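Local atomic coordinates of DNA endonuclease I-CvuI (Chlorella vulgaris, PDB entry 5A77), a protein that cleaves DNA as a LAGLIDADG homing endonuclease, probably serving to spread the intron that encodes it. Residues 25-29 with 128-134; 41-45 with 81-87. All blocks are in the same frame, centred on the assembly; numbering follows the deposited sequence.

After helix 6-22 the chain enters strand 23-31, whose residues 25-29 form one side of contact 1, then turns back along strand 39-50, which supplies residues 41-45. Contact 2 closes first: the chain makes helix 55-64 and strand 68-71 and returns through strand 76-82 into helix 84-94, setting 81-87 against 41-45. Contact 1 closes much later, when helix 121-135 brings 128-134 against 25-29, so contact 2 is nested within its loop. The two meet directly, since Asn26 pairs with Ser44 and Gln28 with Arg42 through probable backbone hydrogen bonds. Together they tie the DNA-binding antiparallel sheet to helices on its other face.

Contact 1 of 2, residues 25-29 with 128-134; sequences INAQI and ALLADKV. With nucleotides of chain F.
Strand 25-29 runs over helix 128-134 at 135° between their N-to-C directions, with the axes 7.2 Å apart and Ala27 set over Ala131. Small methyls permit this approach: the CA atoms of Ala27 and Ala131 are 5.1 Å apart and their CB atoms 4.4 Å. Ala27 CB also meets Val134 CG2 at 3.9 Å, while Ala131 CB lies near both Ala27 O and Ile29 CG1. Ile29 meets the helix one turn earlier, at Ala128. Its CG1 is anti to the carbonyl carbon (chi1 -60°), which carries CD1 to 3.7 Å from Ala128 CB and within 3.8 Å of Asp132 OD1, the Ile29 and Asp132 side chains meeting at a slant. Asp132 OD2 is hydrogen-bonded to the backbone N of Ala147. Val134 CG1 touches Ile25 O, while helix 102-114 packs on Val134 through Leu107 and on Ala27 through Ile111.

The CB of Asn26 leads away from the helix, but with CG anti to the backbone N (chi1 -155°) the amide turns so that OD1 lies near Val134 CG1 and ND2 faces the phosphate. ND2 gives a hydrogen bond to O5' of deoxycytidine DC3 of chain F at 2.9 Å and a weak one to OP2 of that nucleotide, while OD1 weakly accepts Ala27 N at 2.9 Å, which restrains the amide's rotation. Between strand and helix the contact is thus apolar; their polar groups find partners outside the pair, Ala27 O in Arg143, Asp132 in Ala147 and Asn26 in the DNA backbone.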
ATOM      1  N   ILE B  25      10.763   2.040   4.890  1.00 38.10           N
ATOM      2  CA  ILE B  25      11.619   1.944   6.063  1.00 38.41           C
ATOM      3  C   ILE B  25      13.059   1.896   5.594  1.00 39.24           C
ATOM      4  O   ILE B  25      13.502   0.889   5.053  1.00 38.85           O
ATOM      5  CB  ILE B  25      11.283   0.708   6.902  1.00 37.75           C
ATOM      6  CG1 ILE B  25       9.778   0.690   7.190  1.00 35.23           C
ATOM      7  CG2 ILE B  25      12.151   0.654   8.174  1.00 32.58           C
ATOM      8  CD1 ILE B  25       9.375  -0.277   8.264  1.00 39.10           C
ATOM      9  N   ASN B  26      13.781   2.993   5.786  1.00 41.47           N
ATOM     10  CA  ASN B  26      15.055   3.169   5.104  1.00 41.09           C
ATOM     11  C   ASN B  26      16.189   3.585   6.032  1.00 42.24           C
ATOM     12  O   ASN B  26      15.980   3.931   7.195  1.00 41.06           O
ATOM     13  CB  ASN B  26      14.900   4.204   3.982  1.00 44.60           C
ATOM     14  CG  ASN B  26      15.920   4.020   2.865  1.00 46.03           C
ATOM     15  OD1 ASN B  26      16.593   2.998   2.790  1.00 44.54           O
ATOM     16  ND2 ASN B  26      16.026   5.012   1.987  1.00 49.89           N
ATOM     17  N   ALA B  27      17.398   3.537   5.495  1.00 42.26           N
ATOM     18  CA  ALA B  27      18.591   3.970   6.193  1.00 39.08           C
ATOM     19  C   ALA B  27      19.566   4.471   5.150  1.00 38.40           C
ATOM     20  O   ALA B  27      20.062   3.694   4.326  1.00 37.59           O
ATOM     21  CB  ALA B  27      19.187   2.846   6.998  1.00 38.57           C
ATOM     22  N   GLN B  28      19.806   5.776   5.174  1.00 38.65           N
ATOM     23  CA  GLN B  28      20.679   6.438   4.215  1.00 42.65           C
ATOM     24  C   GLN B  28      21.924   7.000   4.875  1.00 40.60           C
ATOM     25  O   GLN B  28      21.891   7.459   6.016  1.00 39.93           O
ATOM     26  CB  GLN B  28      19.951   7.585   3.509  1.00 39.96           C
ATOM     27  CG  GLN B  28      18.535   7.277   3.150  1.00 48.09           C
ATOM     28  CD  GLN B  28      17.669   8.510   3.138  1.00 46.47           C
ATOM     29  OE1 GLN B  28      16.842   8.705   4.030  1.00 47.41           O
ATOM     30  NE2 GLN B  28      17.854   9.357   2.126  1.00 46.54           N
ATOM     31  N   ILE B  29      23.018   6.977   4.129  1.00 43.20           N
ATOM     32  CA  ILE B  29      24.207   7.711   4.508  1.00 43.15           C
ATOM     33  C   ILE B  29      24.158   9.105   3.877  1.00 45.29           C
ATOM     34  O   ILE B  29      24.273   9.232   2.658  1.00 46.64           O
ATOM     35  CB  ILE B  29      25.471   6.978   4.060  1.00 40.45           C
ATOM     36  CG1 ILE B  29      25.516   5.596   4.712  1.00 42.86           C
ATOM     37  CG2 ILE B  29      26.710   7.789   4.420  1.00 37.46           C
ATOM     38  CD1 ILE B  29      26.452   4.615   4.031  1.00 40.95           C
ATOM     39  N   ALA B 128      27.159   2.422   8.930  1.00 39.04           N
ATOM     40  CA  ALA B 128      27.094   2.627   7.484  1.00 39.32           C
ATOM     41  C   ALA B 128      26.937   1.298   6.733  1.00 43.12           C
ATOM     42  O   ALA B 128      26.174   1.201   5.767  1.00 42.60           O
ATOM     43  CB  ALA B 128      28.328   3.363   6.995  1.00 34.95           C
ATOM     44  N   LEU B 129      27.654   0.273   7.179  1.00 39.18           N
ATOM     45  CA  LEU B 129      27.563  -1.032   6.526  1.00 45.18           C
ATOM     46  C   LEU B 129      26.158  -1.662   6.655  1.00 42.54           C
ATOM     47  O   LEU B 129      25.714  -2.381   5.769  1.00 41.14           O
ATOM     48  CB  LEU B 129      28.631  -1.971   7.085  1.00 38.34           C
ATOM     49  CG  LEU B 129      29.981  -1.790   6.386  1.00 44.18           C
ATOM     50  CD1 LEU B 129      31.155  -2.311   7.232  1.00 36.44           C
ATOM     51  CD2 LEU B 129      29.948  -2.483   5.034  1.00 49.45           C
ATOM     52  N   LEU B 130      25.470  -1.369   7.753  1.00 40.58           N
ATOM     53  CA  LEU B 130      24.095  -1.788   7.954  1.00 38.97           C
ATOM     54  C   LEU B 130      23.155  -0.942   7.088  1.00 41.33           C
ATOM     55  O   LEU B 130      22.067  -1.389   6.713  1.00 38.67           O
ATOM     56  CB  LEU B 130      23.709  -1.671   9.431  1.00 37.73           C
ATOM     57  CG  LEU B 130      24.221  -2.718  10.413  1.00 35.24           C
ATOM     58  CD1 LEU B 130      23.768  -2.415  11.836  1.00 31.81           C
ATOM     59  CD2 LEU B 130      23.736  -4.088   9.985  1.00 38.86           C
ATOM     60  N   ALA B 131      23.573   0.282   6.770  1.00 40.58           N
ATOM     61  CA  ALA B 131      22.787   1.124   5.879  1.00 42.96           C
ATOM     62  C   ALA B 131      22.687   0.504   4.484  1.00 42.19           C
ATOM     63  O   ALA B 131      21.632   0.562   3.853  1.00 42.96           O
ATOM     64  CB  ALA B 131      23.370   2.516   5.792  1.00 35.71           C
ATOM     65  N   ASP B 132      23.781  -0.074   3.998  1.00 44.15           N
ATOM     66  CA  ASP B 132      23.777  -0.694   2.674  1.00 45.87           C
ATOM     67  C   ASP B 132      22.957  -1.958   2.635  1.00 43.20           C
ATOM     68  O   ASP B 132      22.410  -2.300   1.588  1.00 45.68           O
ATOM     69  CB  ASP B 132      25.188  -1.024   2.189  1.00 45.61           C
ATOM     70  CG  ASP B 132      26.119   0.161   2.240  1.00 54.02           C
ATOM     71  OD1 ASP B 132      25.623   1.317   2.305  1.00 55.71           O
ATOM     72  OD2 ASP B 132      27.351  -0.077   2.193  1.00 55.34           O
ATOM     73  N   LYS B 133      22.881  -2.664   3.758  1.00 38.83           N
ATOM     74  CA  LYS B 133      22.095  -3.893   3.783  1.00 44.34           C
ATOM     75  C   LYS B 133      20.601  -3.615   3.730  1.00 45.29           C
ATOM     76  O   LYS B 133      19.861  -4.357   3.077  1.00 45.80           O
ATOM     77  CB  LYS B 133      22.411  -4.732   5.011  1.00 42.38           C
ATOM     78  CG  LYS B 133      23.247  -5.937   4.677  1.00 47.43           C
ATOM     79  CD  LYS B 133      23.172  -6.958   5.782  1.00 48.48           C
ATOM     80  CE  LYS B 133      23.877  -8.238   5.397  1.00 40.27           C
ATOM     81  NZ  LYS B 133      23.464  -9.342   6.314  1.00 43.42           N
ATOM     82  N   VAL B 134      20.157  -2.559   4.416  1.00 40.77           N
ATOM     83  CA  VAL B 134      18.783  -2.111   4.283  1.00 38.56           C
ATOM     84  C   VAL B 134      18.539  -1.816   2.821  1.00 45.63           C
ATOM     85  O   VAL B 134      17.473  -2.112   2.267  1.00 47.39           O
ATOM     86  CB  VAL B 134      18.475  -0.846   5.085  1.00 41.93           C
ATOM     87  CG1 VAL B 134      17.018  -0.412   4.848  1.00 33.83           C
ATOM     88  CG2 VAL B 134      18.769  -1.052   6.582  1.00 38.05           C
TER
ATOM     89  P    DC F   3      17.234   4.172  -1.405  1.00 53.30           P
ATOM     90  OP1  DC F   3      18.360   4.000  -2.347  1.00 51.21           O
ATOM     91  OP2  DC F   3      16.921   3.107  -0.436  1.00 53.64           O
ATOM     92  O5'  DC F   3      17.357   5.531  -0.551  1.00 49.17           O
ATOM     93  C5'  DC F   3      18.403   6.458  -0.797  1.00 45.51           C
ATOM     94  C4'  DC F   3      18.238   7.151  -2.136  1.00 48.61           C
ATOM     95  O4'  DC F   3      16.837   7.434  -2.370  1.00 49.83           O
ATOM     96  C3'  DC F   3      18.948   8.490  -2.233  1.00 50.21           C
ATOM     97  O3'  DC F   3      20.293   8.296  -2.703  1.00 56.49           O
ATOM     98  C2'  DC F   3      18.100   9.261  -3.237  1.00 49.29           C
ATOM     99  C1'  DC F   3      16.692   8.694  -3.005  1.00 47.45           C
ATOM    100  N1   DC F   3      15.773   9.565  -2.162  1.00 41.25           N
ATOM    101  C2   DC F   3      15.372  10.821  -2.635  1.00 39.67           C
ATOM    102  O2   DC F   3      15.798  11.220  -3.724  1.00 39.82           O
ATOM    103  N3   DC F   3      14.531  11.576  -1.875  1.00 40.15           N
ATOM    104  C4   DC F   3      14.096  11.113  -0.705  1.00 39.12           C
ATOM    105  N4   DC F   3      13.266  11.878  -0.005  1.00 36.51           N
ATOM    106  C5   DC F   3      14.480   9.829  -0.212  1.00 41.04           C
ATOM    107  C6   DC F   3      15.307   9.097  -0.966  1.00 40.53           C
TER

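Contact 2 of 2, residues 41-45 with 81-87; sequences VRVSL and VVGGTSL. With nucleotides of chain C; nucleotides of chain F.
In the DNA-binding antiparallel sheet of the LAGLIDADG fold, strand 76-82 pairs with strand 39-50 before turning at Gly83 into helix 84-94. Leu45 and Val81 form a hydrogen-bonded pair: Val81 N donates to Leu45 O at 2.9 Å and Leu45 N to Val81 O at 3.0 Å. Ser44 and Val82 make the adjacent non-hydrogen-bonded pair. The ladder ends with Gly83 N bonded to Val43 O at 3.1 Å, nearly straight at the hydrogen.

Gly83 is the N-cap residue. At its backbone angles a side chain would press on the preceding carbonyl, and a CB would also clash with OP1 of deoxyadenosine DA4 of chain C, so the strand-to-helix turn can lie close against the DNA backbone. From the first turn of the helix Leu87 comes back against the sheet face carrying Val43 and Leu45. With CG anti to the backbone N (chi1 168°), it presses CD2 on the Val43-Ser44 backbone, 3.3 Å from Ser44 N, and on Val43 CB, at 3.6 Å, and sets CD1 against Leu45 CB, at 3.5 Å; Val108 of helix 102-114 touches both Val43 and Leu87.

On the face carrying Arg42, Ser44 and Val82, such sheets in this family read the DNA major groove. Arg42 CG passes across Val82 CG1, and the chain then bends at chi3 (-57°) to bring the guanidinium to the thymine of DT5 of chain F. There NH1 donates to O4 at 2.6 Å along a bent path (139°), with O4 near the plane of the group and at its edge. A leucine here, with no guanidinium, would probably leave thymine O4 without its donor and weaken the hold on this base. Val82 CG1 also lies 3.4 Å from OP2 of DA4 of chain C.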
ATOM      1  N   VAL B  41      24.213   8.734   9.442  1.00 40.36           N
ATOM      2  CA  VAL B  41      23.316   7.688   8.965  1.00 35.71           C
ATOM      3  C   VAL B  41      21.893   8.076   9.376  1.00 42.19           C
ATOM      4  O   VAL B  41      21.592   8.193  10.570  1.00 45.31           O
ATOM      5  CB  VAL B  41      23.708   6.307   9.508  1.00 39.01           C
ATOM      6  CG1 VAL B  41      22.604   5.305   9.278  1.00 43.41           C
ATOM      7  CG2 VAL B  41      24.994   5.820   8.828  1.00 38.25           C
ATOM      8  N   ARG B  42      21.036   8.336   8.388  1.00 37.58           N
ATOM      9  CA  ARG B  42      19.665   8.758   8.666  1.00 37.86           C
ATOM     10  C   ARG B  42      18.759   7.544   8.659  1.00 33.39           C
ATOM     11  O   ARG B  42      18.784   6.778   7.715  1.00 38.72           O
ATOM     12  CB  ARG B  42      19.183   9.803   7.637  1.00 36.03           C
ATOM     13  CG  ARG B  42      17.673  10.161   7.699  1.00 37.58           C
ATOM     14  CD  ARG B  42      17.274  11.266   6.677  1.00 32.05           C
ATOM     15  NE  ARG B  42      18.076  12.476   6.872  1.00 37.38           N
ATOM     16  CZ  ARG B  42      18.411  13.339   5.916  1.00 36.85           C
ATOM     17  NH1 ARG B  42      17.998  13.148   4.667  1.00 32.60           N
ATOM     18  NH2 ARG B  42      19.177  14.393   6.214  1.00 35.09           N
ATOM     19  N   VAL B  43      17.985   7.357   9.724  1.00 30.45           N
ATOM     20  CA  VAL B  43      16.932   6.352   9.751  1.00 33.13           C
ATOM     21  C   VAL B  43      15.545   7.013   9.576  1.00 36.41           C
ATOM     22  O   VAL B  43      15.299   8.104  10.113  1.00 34.20           O
ATOM     23  CB  VAL B  43      16.970   5.533  11.059  1.00 31.87           C
ATOM     24  CG1 VAL B  43      18.282   4.759  11.175  1.00 36.90           C
ATOM     25  CG2 VAL B  43      16.778   6.431  12.258  1.00 30.48           C
ATOM     26  N   SER B  44      14.648   6.372   8.824  1.00 29.21           N
ATOM     27  CA  SER B  44      13.302   6.919   8.634  1.00 37.77           C
ATOM     28  C   SER B  44      12.245   5.930   8.169  1.00 39.76           C
ATOM     29  O   SER B  44      12.508   5.044   7.348  1.00 39.26           O
ATOM     30  CB  SER B  44      13.332   8.087   7.641  1.00 41.17           C
ATOM     31  OG  SER B  44      13.949   7.719   6.422  1.00 44.31           O
ATOM     32  N   LEU B  45      11.043   6.098   8.712  1.00 38.56           N
ATOM     33  CA  LEU B  45       9.847   5.485   8.155  1.00 39.86           C
ATOM     34  C   LEU B  45       9.068   6.560   7.415  1.00 41.87           C
ATOM     35  O   LEU B  45       8.754   7.603   7.989  1.00 40.50           O
ATOM     36  CB  LEU B  45       8.980   4.850   9.248  1.00 41.12           C
ATOM     37  CG  LEU B  45       7.666   4.179   8.822  1.00 39.74           C
ATOM     38  CD1 LEU B  45       7.333   3.052   9.767  1.00 44.26           C
ATOM     39  CD2 LEU B  45       6.514   5.166   8.798  1.00 44.59           C
ATOM     40  N   VAL B  81       8.680   9.863   9.753  1.00 36.04           N
ATOM     41  CA  VAL B  81       9.302   9.799  11.066  1.00 38.35           C
ATOM     42  C   VAL B  81      10.802   9.626  10.901  1.00 37.83           C
ATOM     43  O   VAL B  81      11.261   8.567  10.456  1.00 39.80           O
ATOM     44  CB  VAL B  81       8.741   8.642  11.920  1.00 37.07           C
ATOM     45  CG1 VAL B  81       9.249   8.739  13.352  1.00 39.80           C
ATOM     46  CG2 VAL B  81       7.239   8.668  11.914  1.00 34.76           C
ATOM     47  N   VAL B  82      11.559  10.665  11.238  1.00 33.67           N
ATOM     48  CA  VAL B  82      13.020  10.610  11.180  1.00 37.67           C
ATOM     49  C   VAL B  82      13.615  10.469  12.572  1.00 36.80           C
ATOM     50  O   VAL B  82      13.085  11.022  13.540  1.00 33.89           O
ATOM     51  CB  VAL B  82      13.621  11.877  10.527  1.00 39.24           C
ATOM     52  CG1 VAL B  82      15.102  11.677  10.182  1.00 30.80           C
ATOM     53  CG2 VAL B  82      12.833  12.272   9.302  1.00 39.75           C
ATOM     54  N   GLY B  83      14.711   9.713  12.666  1.00 43.92           N
ATOM     55  CA  GLY B  83      15.582   9.723  13.834  1.00 36.58           C
ATOM     56  C   GLY B  83      15.367   8.596  14.823  1.00 38.38           C
ATOM     57  O   GLY B  83      14.252   8.109  14.987  1.00 39.48           O
ATOM     58  N   GLY B  84      16.437   8.220  15.519  1.00 39.59           N
ATOM     59  CA  GLY B  84      16.440   7.043  16.367  1.00 38.64           C
ATOM     60  C   GLY B  84      15.436   6.998  17.498  1.00 40.05           C
ATOM     61  O   GLY B  84      14.715   6.019  17.655  1.00 41.85           O
ATOM     62  N   THR B  85      15.379   8.058  18.289  1.00 37.93           N
ATOM     63  CA  THR B  85      14.548   8.058  19.485  1.00 46.22           C
ATOM     64  C   THR B  85      13.028   8.023  19.230  1.00 49.69           C
ATOM     65  O   THR B  85      12.273   7.535  20.072  1.00 51.27           O
ATOM     66  CB  THR B  85      14.863   9.281  20.360  1.00 55.99           C
ATOM     67  OG1 THR B  85      14.140   9.175  21.592  1.00 64.17           O
ATOM     68  CG2 THR B  85      14.481  10.579  19.645  1.00 51.29           C
ATOM     69  N   SER B  86      12.570   8.528  18.087  1.00 49.24           N
ATOM     70  CA  SER B  86      11.134   8.502  17.800  1.00 46.60           C
ATOM     71  C   SER B  86      10.769   7.422  16.779  1.00 47.48           C
ATOM     72  O   SER B  86       9.626   6.949  16.759  1.00 44.61           O
ATOM     73  CB  SER B  86      10.652   9.862  17.297  1.00 43.80           C
ATOM     74  OG  SER B  86      11.575  10.434  16.391  1.00 50.96           O
ATOM     75  N   LEU B  87      11.722   7.040  15.927  1.00 44.85           N
ATOM     76  CA  LEU B  87      11.447   6.041  14.893  1.00 38.36           C
ATOM     77  C   LEU B  87      11.540   4.655  15.502  1.00 38.95           C
ATOM     78  O   LEU B  87      10.871   3.727  15.053  1.00 41.90           O
ATOM     79  CB  LEU B  87      12.397   6.183  13.700  1.00 35.23           C
ATOM     80  CG  LEU B  87      12.385   5.012  12.711  1.00 38.40           C
ATOM     81  CD1 LEU B  87      10.985   4.781  12.137  1.00 40.06           C
ATOM     82  CD2 LEU B  87      13.386   5.195  11.595  1.00 30.73           C
TER
ATOM     83  P    DA C   4      17.564  12.758  13.559  1.00 39.13           P
ATOM     84  OP1  DA C   4      17.670  11.917  14.768  1.00 30.30           O
ATOM     85  OP2  DA C   4      17.816  12.215  12.202  1.00 37.70           O
ATOM     86  O5'  DA C   4      16.094  13.408  13.600  1.00 41.18           O
ATOM     87  C5'  DA C   4      15.713  14.230  14.721  1.00 34.34           C
ATOM     88  C4'  DA C   4      15.037  15.505  14.259  1.00 37.76           C
ATOM     89  O4'  DA C   4      15.996  16.325  13.557  1.00 39.68           O
ATOM     90  C3'  DA C   4      13.864  15.306  13.294  1.00 39.49           C
ATOM     91  O3'  DA C   4      12.728  16.007  13.768  1.00 40.83           O
ATOM     92  C2'  DA C   4      14.370  15.887  11.971  1.00 38.04           C
ATOM     93  C1'  DA C   4      15.371  16.920  12.441  1.00 33.29           C
ATOM     94  N9   DA C   4      16.413  17.205  11.462  1.00 32.76           N
ATOM     95  C8   DA C   4      17.375  16.342  11.032  1.00 35.69           C
ATOM     96  N7   DA C   4      18.201  16.860  10.161  1.00 37.04           N
ATOM     97  C5   DA C   4      17.772  18.162  10.021  1.00 33.17           C
ATOM     98  C6   DA C   4      18.252  19.237   9.247  1.00 34.88           C
ATOM     99  N6   DA C   4      19.301  19.141   8.424  1.00 37.43           N
ATOM    100  N1   DA C   4      17.597  20.413   9.334  1.00 35.30           N
ATOM    101  C2   DA C   4      16.538  20.507  10.158  1.00 35.49           C
ATOM    102  N3   DA C   4      15.998  19.566  10.946  1.00 36.35           N
ATOM    103  C4   DA C   4      16.670  18.400  10.823  1.00 35.53           C
TER
ATOM    104  P    DT F   5      23.383  15.507  -3.018  1.00 58.87           P
ATOM    105  OP1  DT F   5      24.267  16.124  -4.033  1.00 57.62           O
ATOM    106  OP2  DT F   5      23.974  15.005  -1.759  1.00 50.95           O
ATOM    107  O5'  DT F   5      22.231  16.542  -2.588  1.00 54.16           O
ATOM    108  C5'  DT F   5      21.206  16.906  -3.502  1.00 45.67           C
ATOM    109  C4'  DT F   5      20.449  18.121  -2.999  1.00 48.20           C
ATOM    110  O4'  DT F   5      19.388  17.706  -2.096  1.00 48.46           O
ATOM    111  C3'  DT F   5      21.291  19.135  -2.221  1.00 52.44           C
ATOM    112  O3'  DT F   5      20.958  20.457  -2.636  1.00 56.20           O
ATOM    113  C2'  DT F   5      20.891  18.886  -0.767  1.00 47.47           C
ATOM    114  C1'  DT F   5      19.440  18.476  -0.912  1.00 43.18           C
ATOM    115  N1   DT F   5      18.944  17.633   0.212  1.00 39.10           N
ATOM    116  C2   DT F   5      17.884  18.070   0.967  1.00 39.20           C
ATOM    117  O2   DT F   5      17.316  19.132   0.772  1.00 40.25           O
ATOM    118  N3   DT F   5      17.501  17.212   1.965  1.00 37.73           N
ATOM    119  C4   DT F   5      18.053  15.981   2.274  1.00 37.82           C
ATOM    120  O4   DT F   5      17.631  15.284   3.196  1.00 36.49           O
ATOM    121  C5   DT F   5      19.163  15.576   1.439  1.00 39.50           C
ATOM    122  C7   DT F   5      19.869  14.267   1.689  1.00 30.38           C
ATOM    123  C6   DT F   5      19.547  16.414   0.458  1.00 40.71           C
TER